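Local coordinates for carboxyl esterase NP (Bacillus subtilis, PDB 4CCW), which catalyses the hydrolysis of carboxylic esters to an alcohol and a carboxylate, as a carboxylesterase of the alpha/beta hydrolase superfamily, at residues P56-L60 / I120-I126; K147-I151 / V287-F291; Y17-N22 / K92-I96; V178-L182 / F200-V204. All blocks are in the same frame, centred on the assembly; numbering follows the deposited sequence.

Contact 1. Residues P56-L60 / I120-I126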
# COMPACT_ATOMS: atom_id res chain seq x y z
N PRO A 56 -17.47 4.78 0.51
CA PRO A 56 -16.26 4.32 -0.16
C PRO A 56 -15.06 4.17 0.78
O PRO A 56 -14.88 4.96 1.72
CB PRO A 56 -16.00 5.38 -1.24
CG PRO A 56 -17.13 6.38 -1.14
CD PRO A 56 -17.78 6.18 0.18
N LEU A 57 -14.25 3.16 0.49
CA LEU A 57 -12.96 2.95 1.16
C LEU A 57 -11.92 2.57 0.12
O LEU A 57 -12.14 1.67 -0.70
CB LEU A 57 -13.06 1.85 2.23
CG LEU A 57 -11.76 1.24 2.79
CD1 LEU A 57 -10.98 2.25 3.63
CD2 LEU A 57 -12.07 0.00 3.61
N VAL A 58 -10.78 3.26 0.15
CA VAL A 58 -9.73 2.99 -0.83
C VAL A 58 -8.51 2.36 -0.12
O VAL A 58 -8.05 2.85 0.91
CB VAL A 58 -9.32 4.26 -1.61
CG1 VAL A 58 -8.11 3.99 -2.50
CG2 VAL A 58 -10.47 4.78 -2.47
N LEU A 59 -8.03 1.26 -0.70
CA LEU A 59 -6.87 0.54 -0.19
C LEU A 59 -5.68 0.68 -1.14
O LEU A 59 -5.82 0.54 -2.36
CB LEU A 59 -7.20 -0.95 -0.01
CG LEU A 59 -8.49 -1.34 0.72
CD1 LEU A 59 -8.69 -2.84 0.71
CD2 LEU A 59 -8.51 -0.79 2.14
N LEU A 60 -4.52 0.96 -0.56
CA LEU A 60 -3.30 1.11 -1.31
C LEU A 60 -2.24 0.20 -0.66
O LEU A 60 -1.80 0.44 0.45
CB LEU A 60 -2.84 2.58 -1.34
CG LEU A 60 -3.68 3.57 -2.16
CD1 LEU A 60 -3.24 5.00 -1.86
CD2 LEU A 60 -3.62 3.28 -3.66
N ILE A 120 -15.95 9.16 -6.44
CA ILE A 120 -15.75 9.42 -5.03
C ILE A 120 -15.71 10.93 -4.77
O ILE A 120 -15.08 11.69 -5.52
CB ILE A 120 -14.47 8.71 -4.50
CG1 ILE A 120 -14.68 7.19 -4.50
CG2 ILE A 120 -14.13 9.20 -3.10
CD1 ILE A 120 -13.41 6.36 -4.35
N GLU A 121 -16.45 11.37 -3.75
CA GLU A 121 -16.30 12.73 -3.24
C GLU A 121 -15.24 12.71 -2.16
O GLU A 121 -14.09 13.07 -2.43
CB GLU A 121 -17.63 13.27 -2.72
CG GLU A 121 -18.53 13.77 -3.84
CD GLU A 121 -19.93 14.05 -3.36
OE1 GLU A 121 -20.59 13.12 -2.87
OE2 GLU A 121 -20.37 15.21 -3.49
N LYS A 122 -15.61 12.27 -0.96
CA LYS A 122 -14.61 11.96 0.08
C LYS A 122 -14.57 10.45 0.34
O LYS A 122 -15.58 9.76 0.18
CB LYS A 122 -14.91 12.71 1.38
CG LYS A 122 -15.08 14.21 1.23
CD LYS A 122 -15.09 14.89 2.60
CE LYS A 122 -15.30 16.38 2.46
NZ LYS A 122 -15.42 17.05 3.79
N SER A 123 -13.41 9.95 0.73
CA SER A 123 -13.25 8.51 1.00
C SER A 123 -12.39 8.24 2.22
O SER A 123 -11.52 9.05 2.56
CB SER A 123 -12.63 7.80 -0.20
OG SER A 123 -12.56 6.40 0.03
N HIS A 124 -12.64 7.11 2.87
CA HIS A 124 -11.68 6.59 3.83
C HIS A 124 -10.57 5.96 3.05
O HIS A 124 -10.78 5.52 1.91
CB HIS A 124 -12.33 5.58 4.75
CG HIS A 124 -13.32 6.19 5.73
ND1 HIS A 124 -12.93 7.01 6.73
CD2 HIS A 124 -14.70 6.07 5.83
CE1 HIS A 124 -14.02 7.39 7.44
NE2 HIS A 124 -15.10 6.82 6.89
N MET A 125 -9.37 5.95 3.64
CA MET A 125 -8.21 5.36 2.98
C MET A 125 -7.43 4.53 3.96
O MET A 125 -7.33 4.88 5.15
CB MET A 125 -7.29 6.44 2.40
CG MET A 125 -7.95 7.36 1.39
SD MET A 125 -6.80 8.62 0.82
CE MET A 125 -5.69 7.63 -0.20
N ILE A 126 -6.88 3.43 3.45
CA ILE A 126 -5.94 2.60 4.20
C ILE A 126 -4.79 2.33 3.26
O ILE A 126 -4.99 1.95 2.11
CB ILE A 126 -6.57 1.26 4.64
CG1 ILE A 126 -7.81 1.51 5.53
CG2 ILE A 126 -5.55 0.38 5.36
CD1 ILE A 126 -8.68 0.28 5.75
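P56 opens the strand by resting CB against I120 CG1 at 4.0 Å, on the loop that leads into strand 123-126, while its CG lies near the carbonyl oxygen of K122. The carbonyl oxygen of P56 takes a weak hydrogen bond from H124 N, 3.3 Å long. L57 turns to the sheet face that also carries H124, L59 and I126; its CD1 packs on I126 CD1 at 3.7 Å. V58 is bonded to the other strand through both its N and its O. Its N donates to H124 O at 2.9 Å, and its O accepts from I126 N at the same length. H124 O is gripped twice, since S123 OG, held anti to its own backbone N (chi1 -176°), donates to H124 O at 2.7 Å. The two donors come from opposite faces of the carbonyl plane. On the other side of the sheet V58 CG2 meets I120 CD1 and S123 OG. These are neighbouring parallel strands in the central sheet of the alpha/beta hydrolase fold: 56-60 pairs with 82-86 along its other edge, and 123-128 runs on to S129 of the ligand pocket, within a sequence that fits the nucleophile elbow. L59 points the same way as I126 and lies alongside it, CD2 against CB and CD1. At L60 the backbone N donates to I126 O at 2.9 Å. Its CD1 approaches M125 CE at 4.0 Å, the methyl being swung there by a bend about the thioether bond (chi3 72°), and both side chains also touch L111 of helix 104-118.

Contact 2. Residues K147-I151 / V287-F291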
# COMPACT_ATOMS: atom_id res chain seq x y z
N LYS A 147 -11.84 11.52 4.07
CA LYS A 147 -12.59 11.57 5.34
C LYS A 147 -11.66 11.34 6.53
O LYS A 147 -11.66 12.10 7.50
CB LYS A 147 -13.73 10.55 5.33
CG LYS A 147 -14.76 10.80 4.24
CD LYS A 147 -16.02 9.96 4.41
CE LYS A 147 -17.06 10.28 3.33
NZ LYS A 147 -17.85 11.52 3.59
N SER A 148 -10.88 10.26 6.45
CA SER A 148 -9.86 9.92 7.45
C SER A 148 -8.99 8.85 6.82
O SER A 148 -9.37 8.25 5.81
CB SER A 148 -10.49 9.46 8.77
OG SER A 148 -10.97 8.13 8.68
N ALA A 149 -7.81 8.62 7.40
CA ALA A 149 -6.81 7.73 6.79
C ALA A 149 -6.14 6.89 7.85
O ALA A 149 -5.82 7.38 8.93
CB ALA A 149 -5.79 8.56 6.04
N ALA A 150 -5.97 5.60 7.54
CA ALA A 150 -5.20 4.67 8.35
C ALA A 150 -3.92 4.41 7.57
O ALA A 150 -3.96 3.95 6.41
CB ALA A 150 -5.97 3.38 8.57
N ILE A 151 -2.80 4.73 8.20
CA ILE A 151 -1.49 4.64 7.56
C ILE A 151 -0.76 3.55 8.31
O ILE A 151 -0.52 3.67 9.51
CB ILE A 151 -0.76 6.00 7.59
CG1 ILE A 151 -1.51 7.01 6.71
CG2 ILE A 151 0.70 5.87 7.18
CD1 ILE A 151 -1.02 8.44 6.80
N VAL A 287 -8.89 -0.63 12.82
CA VAL A 287 -9.16 0.31 11.73
C VAL A 287 -10.64 0.65 11.67
O VAL A 287 -11.02 1.83 11.53
CB VAL A 287 -8.66 -0.24 10.38
CG1 VAL A 287 -9.24 0.58 9.23
CG2 VAL A 287 -7.14 -0.25 10.32
N MET A 288 -11.49 -0.36 11.79
CA MET A 288 -12.93 -0.12 11.79
C MET A 288 -13.36 0.82 12.91
O MET A 288 -14.15 1.73 12.68
CB MET A 288 -13.71 -1.42 11.89
CG MET A 288 -14.92 -1.40 10.98
SD MET A 288 -14.39 -1.86 9.33
CE MET A 288 -14.64 -3.62 9.53
N ARG A 289 -12.82 0.59 14.10
CA ARG A 289 -13.15 1.38 15.28
C ARG A 289 -12.80 2.85 15.04
O ARG A 289 -13.57 3.74 15.40
CB ARG A 289 -12.39 0.85 16.49
CG ARG A 289 -12.84 1.40 17.83
CD ARG A 289 -12.17 0.62 18.95
NE ARG A 289 -10.84 1.12 19.28
CZ ARG A 289 -9.79 0.36 19.59
NH1 ARG A 289 -9.87 -0.97 19.57
NH2 ARG A 289 -8.63 0.93 19.89
N PHE A 290 -11.63 3.07 14.43
CA PHE A 290 -11.17 4.41 14.09
C PHE A 290 -12.10 5.12 13.10
O PHE A 290 -12.41 6.30 13.28
CB PHE A 290 -9.74 4.36 13.54
CG PHE A 290 -9.23 5.69 13.07
CD1 PHE A 290 -8.83 6.65 13.99
CD2 PHE A 290 -9.16 5.98 11.71
CE1 PHE A 290 -8.36 7.89 13.56
CE2 PHE A 290 -8.69 7.22 11.28
CZ PHE A 290 -8.30 8.17 12.21
N PHE A 291 -12.52 4.41 12.06
CA PHE A 291 -13.39 4.97 11.03
C PHE A 291 -14.81 5.26 11.57
O PHE A 291 -15.48 6.17 11.09
CB PHE A 291 -13.49 4.05 9.82
CG PHE A 291 -12.26 4.00 8.96
CD1 PHE A 291 -11.31 5.02 9.01
CD2 PHE A 291 -12.06 2.95 8.08
CE1 PHE A 291 -10.18 4.98 8.21
CE2 PHE A 291 -10.93 2.90 7.27
CZ PHE A 291 -9.98 3.91 7.34
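S148 meets the phenyl ring of F291 through its hydroxyl: OG lies 3.1 Å from F291 CD1 and 3.3 Å from F291 CE1, approaching the ring obliquely. A chi1 of 77° sets that oxygen between the backbone N and the carbonyl carbon. F290, the residue before F291 in the helix, reaches the same serine, placing CE2 3.6 Å from S148 OG and 3.7 Å from A149 O. The F291 CE1 atom lies in the plane of the F290 ring, at its edge. A150 supplies the purely apolar end: its CB is 4.2 Å from both F291 CZ and V287 CG2. The helix runs nearly antiparallel to the strand, at 159°, and belongs to the C-terminal helix 280-291, which packs on the central sheet of the alpha/beta hydrolase fold. I126 of the adjacent strand extends the same patch under V287 and F291. The polar need of S148 is met by that adjacent strand: OG is hydrogen-bonded to H124 ND1, and the imidazole stacks on F291. The hydroxyl thus has a polar partner despite its burial, and the helix is held to the strand by van der Waals contact with its two aromatic rings and valine.

Contact 3. Residues Y17-N22 / K92-I96; sequences YYQTYN and KNKSI
K94 belongs to the loop between strands 82-86 and 96-97 of the alpha/beta hydrolase sheet, and there it slots between two tyrosines of the N-terminal helix 12-24. Its CG stands over the centre of the Y21 ring, 3.7 Å from the centroid, in a CH-pi contact only 10° off the ring normal. The same CG approaches a face of Y18 at 4.3 Å from the centroid, offset toward the rim, so the aliphatic chain is sandwiched. Because that chain is extended beyond CG, it runs across Y21, bringing CE to 3.4 Å from Y21 CD1, and delivers the ammonium to N22. NZ donates to N22 OD1 at 2.6 Å, in the plane of the amide carbonyl and on a lone pair. One residue earlier in the loop, Y17 OH lies 3.4 Å from N93 CA, and it is hydrogen-bonded to Q199 NE2 of helix 194-205. N93 closes an Asx turn, OD1 accepting from S95 N. A water accepts from Y18 OH and donates to N93 O (2.7 Å) and S95 O, tying the tyrosine to the loop backbone. D87 OD2 links the two segments, taking hydrogen bonds from both Y21 OH and K94 N. The lysine therefore spends its carbon chain on aromatic faces and its charge on a neutral amide: the short, in-plane bond to N22 fixes the end of the side chain without a carboxylate at that bond.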
# COMPACT_ATOMS: atom_id res chain seq x y z
N TYR A 17 3.41 -13.72 -14.21
CA TYR A 17 3.02 -12.85 -13.09
C TYR A 17 1.51 -12.65 -13.07
O TYR A 17 0.87 -12.84 -12.03
CB TYR A 17 3.74 -11.50 -13.10
CG TYR A 17 3.22 -10.63 -11.98
CD1 TYR A 17 3.52 -10.92 -10.65
CD2 TYR A 17 2.35 -9.57 -12.25
CE1 TYR A 17 3.01 -10.15 -9.61
CE2 TYR A 17 1.85 -8.78 -11.21
CZ TYR A 17 2.17 -9.08 -9.90
OH TYR A 17 1.67 -8.31 -8.89
N TYR A 18 0.94 -12.28 -14.22
CA TYR A 18 -0.51 -12.13 -14.34
C TYR A 18 -1.29 -13.37 -13.90
O TYR A 18 -2.32 -13.25 -13.24
CB TYR A 18 -0.90 -11.73 -15.76
CG TYR A 18 -0.91 -10.24 -16.00
CD1 TYR A 18 0.24 -9.47 -15.77
CD2 TYR A 18 -2.05 -9.59 -16.47
CE1 TYR A 18 0.24 -8.10 -16.00
CE2 TYR A 18 -2.06 -8.23 -16.69
CZ TYR A 18 -0.91 -7.49 -16.45
OH TYR A 18 -0.92 -6.14 -16.67
N GLN A 19 -0.82 -14.55 -14.30
CA GLN A 19 -1.45 -15.80 -13.87
C GLN A 19 -1.41 -15.97 -12.34
O GLN A 19 -2.42 -16.33 -11.73
CB GLN A 19 -0.80 -17.01 -14.57
CG GLN A 19 -1.44 -18.35 -14.23
CD GLN A 19 -2.93 -18.40 -14.55
OE1 GLN A 19 -3.41 -17.74 -15.47
NE2 GLN A 19 -3.67 -19.20 -13.78
N THR A 20 -0.26 -15.71 -11.73
CA THR A 20 -0.12 -15.82 -10.27
C THR A 20 -0.99 -14.80 -9.53
O THR A 20 -1.50 -15.09 -8.45
CB THR A 20 1.36 -15.69 -9.78
OG1 THR A 20 1.89 -14.40 -10.11
CG2 THR A 20 2.24 -16.81 -10.36
N TYR A 21 -1.14 -13.61 -10.11
CA TYR A 21 -2.00 -12.56 -9.55
C TYR A 21 -3.44 -13.07 -9.52
O TYR A 21 -4.13 -12.93 -8.50
CB TYR A 21 -1.88 -11.31 -10.43
CG TYR A 21 -2.58 -10.07 -9.92
CD1 TYR A 21 -3.98 -10.01 -9.84
CD2 TYR A 21 -1.85 -8.94 -9.56
CE1 TYR A 21 -4.62 -8.86 -9.38
CE2 TYR A 21 -2.47 -7.80 -9.12
CZ TYR A 21 -3.85 -7.76 -9.03
OH TYR A 21 -4.45 -6.62 -8.58
N ASN A 22 -3.88 -13.67 -10.61
CA ASN A 22 -5.23 -14.21 -10.71
C ASN A 22 -5.46 -15.34 -9.72
O ASN A 22 -6.54 -15.46 -9.14
CB ASN A 22 -5.53 -14.67 -12.15
CG ASN A 22 -5.66 -13.49 -13.11
OD1 ASN A 22 -5.79 -12.34 -12.69
ND2 ASN A 22 -5.62 -13.78 -14.40
N LYS A 92 4.97 -3.13 -9.13
CA LYS A 92 4.81 -4.48 -9.67
C LYS A 92 3.42 -5.06 -9.38
O LYS A 92 3.16 -5.58 -8.30
CB LYS A 92 5.94 -5.40 -9.15
CG LYS A 92 6.13 -6.70 -9.92
CD LYS A 92 6.70 -6.50 -11.33
CE LYS A 92 8.03 -5.77 -11.33
NZ LYS A 92 9.13 -6.54 -10.69
N ASN A 93 2.54 -4.93 -10.38
CA ASN A 93 1.12 -5.27 -10.26
C ASN A 93 0.45 -5.15 -11.64
O ASN A 93 1.13 -5.13 -12.66
CB ASN A 93 0.41 -4.38 -9.22
CG ASN A 93 0.58 -2.89 -9.50
OD1 ASN A 93 0.45 -2.44 -10.65
ND2 ASN A 93 0.87 -2.11 -8.45
N LYS A 94 -0.88 -5.04 -11.65
CA LYS A 94 -1.63 -5.05 -12.92
C LYS A 94 -1.88 -3.66 -13.52
O LYS A 94 -2.39 -3.55 -14.64
CB LYS A 94 -2.96 -5.79 -12.73
CG LYS A 94 -2.89 -7.31 -12.77
CD LYS A 94 -4.28 -7.88 -12.96
CE LYS A 94 -4.28 -9.39 -13.16
NZ LYS A 94 -5.62 -9.89 -13.60
N SER A 95 -1.54 -2.59 -12.79
CA SER A 95 -1.62 -1.25 -13.37
C SER A 95 -0.55 -1.02 -14.43
O SER A 95 0.56 -1.56 -14.34
CB SER A 95 -1.56 -0.18 -12.28
OG SER A 95 -2.76 -0.22 -11.54
N ILE A 96 -0.89 -0.25 -15.46
CA ILE A 96 0.03 -0.06 -16.60
C ILE A 96 0.43 1.42 -16.76
O ILE A 96 -0.37 2.23 -17.22
CB ILE A 96 -0.53 -0.63 -17.93
CG1 ILE A 96 -1.05 -2.07 -17.75
CG2 ILE A 96 0.53 -0.60 -19.03
CD1 ILE A 96 -1.66 -2.67 -19.00
O HOH W 1 1.18 -4.23 -15.25

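Contact 4. Residues V178-L182 / F200-V204; sequences VEKFL and FQAGV
Helices 178-182 and 200-204 pass each other at 123° with their axes 11.7 Å apart at closest approach, a wide gap that side chains have to bridge. Both lie between strands 146-152 and 236-241, in the run of helices consistent with the cap that many alpha/beta hydrolases carry over the active site. V178 is the hub. Its CG1, anti to the backbone N (chi1 162°), touches Q201 CG at 3.8 Å and F200 CE2 at 4.1 Å, while its other methyl, CG2, reaches V204 CG2 at 4.1 Å. Q201 crosses V178 at about a right angle, its CG being the nearest atom and its NE2 lying 4.1 Å from V178 CG1. The F200 ring meets several side chains: V178 CG1 comes to it obliquely at CD2 and CE2, L182 CD1 comes near CD2, and V204 CG2 of its own helix sits over one face, offset toward the rim. F65 meets F200 edge-to-face from outside the pair. F181 lines the pocket holding the bound (2-hydroxyethoxy)acetic acid, and the packing therefore ties a pocket wall to helix 194-205. Its ring and that of F200 are set obliquely, planes at 34° and centroids 6.0 Å apart. The nearest approach between them is made by F200 CZ, which lies 4.1 Å from both F181 CD2 and F181 CE2.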
# COMPACT_ATOMS: atom_id res chain seq x y z
N VAL A 178 14.52 -13.58 -2.31
CA VAL A 178 13.13 -13.55 -1.86
C VAL A 178 13.00 -14.11 -0.44
O VAL A 178 12.35 -13.50 0.41
CB VAL A 178 12.18 -14.26 -2.84
CG1 VAL A 178 10.86 -14.59 -2.16
CG2 VAL A 178 11.95 -13.39 -4.06
N GLU A 179 13.64 -15.25 -0.21
CA GLU A 179 13.65 -15.89 1.10
C GLU A 179 14.35 -15.04 2.16
O GLU A 179 13.88 -14.96 3.29
CB GLU A 179 14.32 -17.26 0.99
CG GLU A 179 14.24 -18.08 2.27
CD GLU A 179 14.92 -19.42 2.13
OE1 GLU A 179 14.29 -20.35 1.58
OE2 GLU A 179 16.07 -19.54 2.58
N LYS A 180 15.48 -14.43 1.79
CA LYS A 180 16.22 -13.54 2.67
C LYS A 180 15.37 -12.35 3.08
O LYS A 180 15.30 -12.01 4.26
CB LYS A 180 17.48 -13.01 1.98
CG LYS A 180 18.51 -14.05 1.59
CD LYS A 180 19.53 -14.29 2.68
CE LYS A 180 20.75 -15.01 2.10
NZ LYS A 180 21.65 -15.53 3.16
N PHE A 181 14.74 -11.71 2.10
CA PHE A 181 13.87 -10.56 2.34
C PHE A 181 12.75 -10.90 3.33
O PHE A 181 12.56 -10.21 4.34
CB PHE A 181 13.30 -10.06 1.01
CG PHE A 181 12.40 -8.86 1.13
CD1 PHE A 181 12.92 -7.57 1.03
CD2 PHE A 181 11.03 -9.02 1.26
CE1 PHE A 181 12.10 -6.46 1.11
CE2 PHE A 181 10.19 -7.91 1.33
CZ PHE A 181 10.73 -6.64 1.26
N LEU A 182 12.05 -12.00 3.07
CA LEU A 182 10.89 -12.37 3.89
C LEU A 182 11.24 -12.79 5.33
O LEU A 182 10.54 -12.43 6.28
CB LEU A 182 10.03 -13.42 3.17
CG LEU A 182 9.27 -12.90 1.94
CD1 LEU A 182 8.56 -14.04 1.23
CD2 LEU A 182 8.29 -11.78 2.30
N PHE A 200 4.36 -13.07 -5.36
CA PHE A 200 5.41 -12.13 -5.00
C PHE A 200 6.71 -12.52 -5.71
O PHE A 200 7.38 -11.67 -6.29
CB PHE A 200 5.57 -12.06 -3.47
CG PHE A 200 6.73 -11.23 -3.02
CD1 PHE A 200 6.75 -9.85 -3.22
CD2 PHE A 200 7.82 -11.81 -2.37
CE1 PHE A 200 7.82 -9.08 -2.81
CE2 PHE A 200 8.89 -11.05 -1.95
CZ PHE A 200 8.89 -9.67 -2.16
N GLN A 201 7.03 -13.81 -5.68
CA GLN A 201 8.19 -14.35 -6.38
C GLN A 201 8.13 -14.06 -7.88
O GLN A 201 9.13 -13.64 -8.48
CB GLN A 201 8.32 -15.86 -6.12
CG GLN A 201 8.51 -16.23 -4.66
CD GLN A 201 8.78 -17.71 -4.44
OE1 GLN A 201 7.86 -18.54 -4.54
NE2 GLN A 201 10.02 -18.05 -4.11
N ALA A 202 6.96 -14.30 -8.48
CA ALA A 202 6.80 -14.12 -9.93
C ALA A 202 6.95 -12.65 -10.30
O ALA A 202 7.52 -12.32 -11.34
CB ALA A 202 5.47 -14.70 -10.43
N GLY A 203 6.50 -11.78 -9.40
CA GLY A 203 6.69 -10.35 -9.55
C GLY A 203 8.16 -9.99 -9.62
O GLY A 203 8.58 -9.25 -10.51
N VAL A 204 8.94 -10.53 -8.68
CA VAL A 204 10.38 -10.27 -8.62
C VAL A 204 11.10 -10.79 -9.87
O VAL A 204 12.01 -10.14 -10.38
CB VAL A 204 11.00 -10.86 -7.33
CG1 VAL A 204 12.51 -10.77 -7.36
CG2 VAL A 204 10.44 -10.13 -6.11

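How the contacts relate
Contacts 1 and 2 share the sheet: strands 123-128 and 146-152 are neighbours, joined by probable hydrogen bonds from A150 N to M125 O (2.8 Å) and from K147 N to S123 O (2.9 Å). Contacts 3 and 4 form a second pair, their centres about 15 Å apart, bridged by K92 NZ on G203 O (2.8 Å) and by Y17 packing on G203. The two pairs do not touch; nearest atoms of contacts 1 and 3 are about 8 Å apart. Contact 4 is nested inside the loop closed by contact 2. Only contact 4 lines the ligand pocket: the F181 side chain is about 3 Å from the bound ligand and about 6 Å from that of H273, the probable proton acceptor.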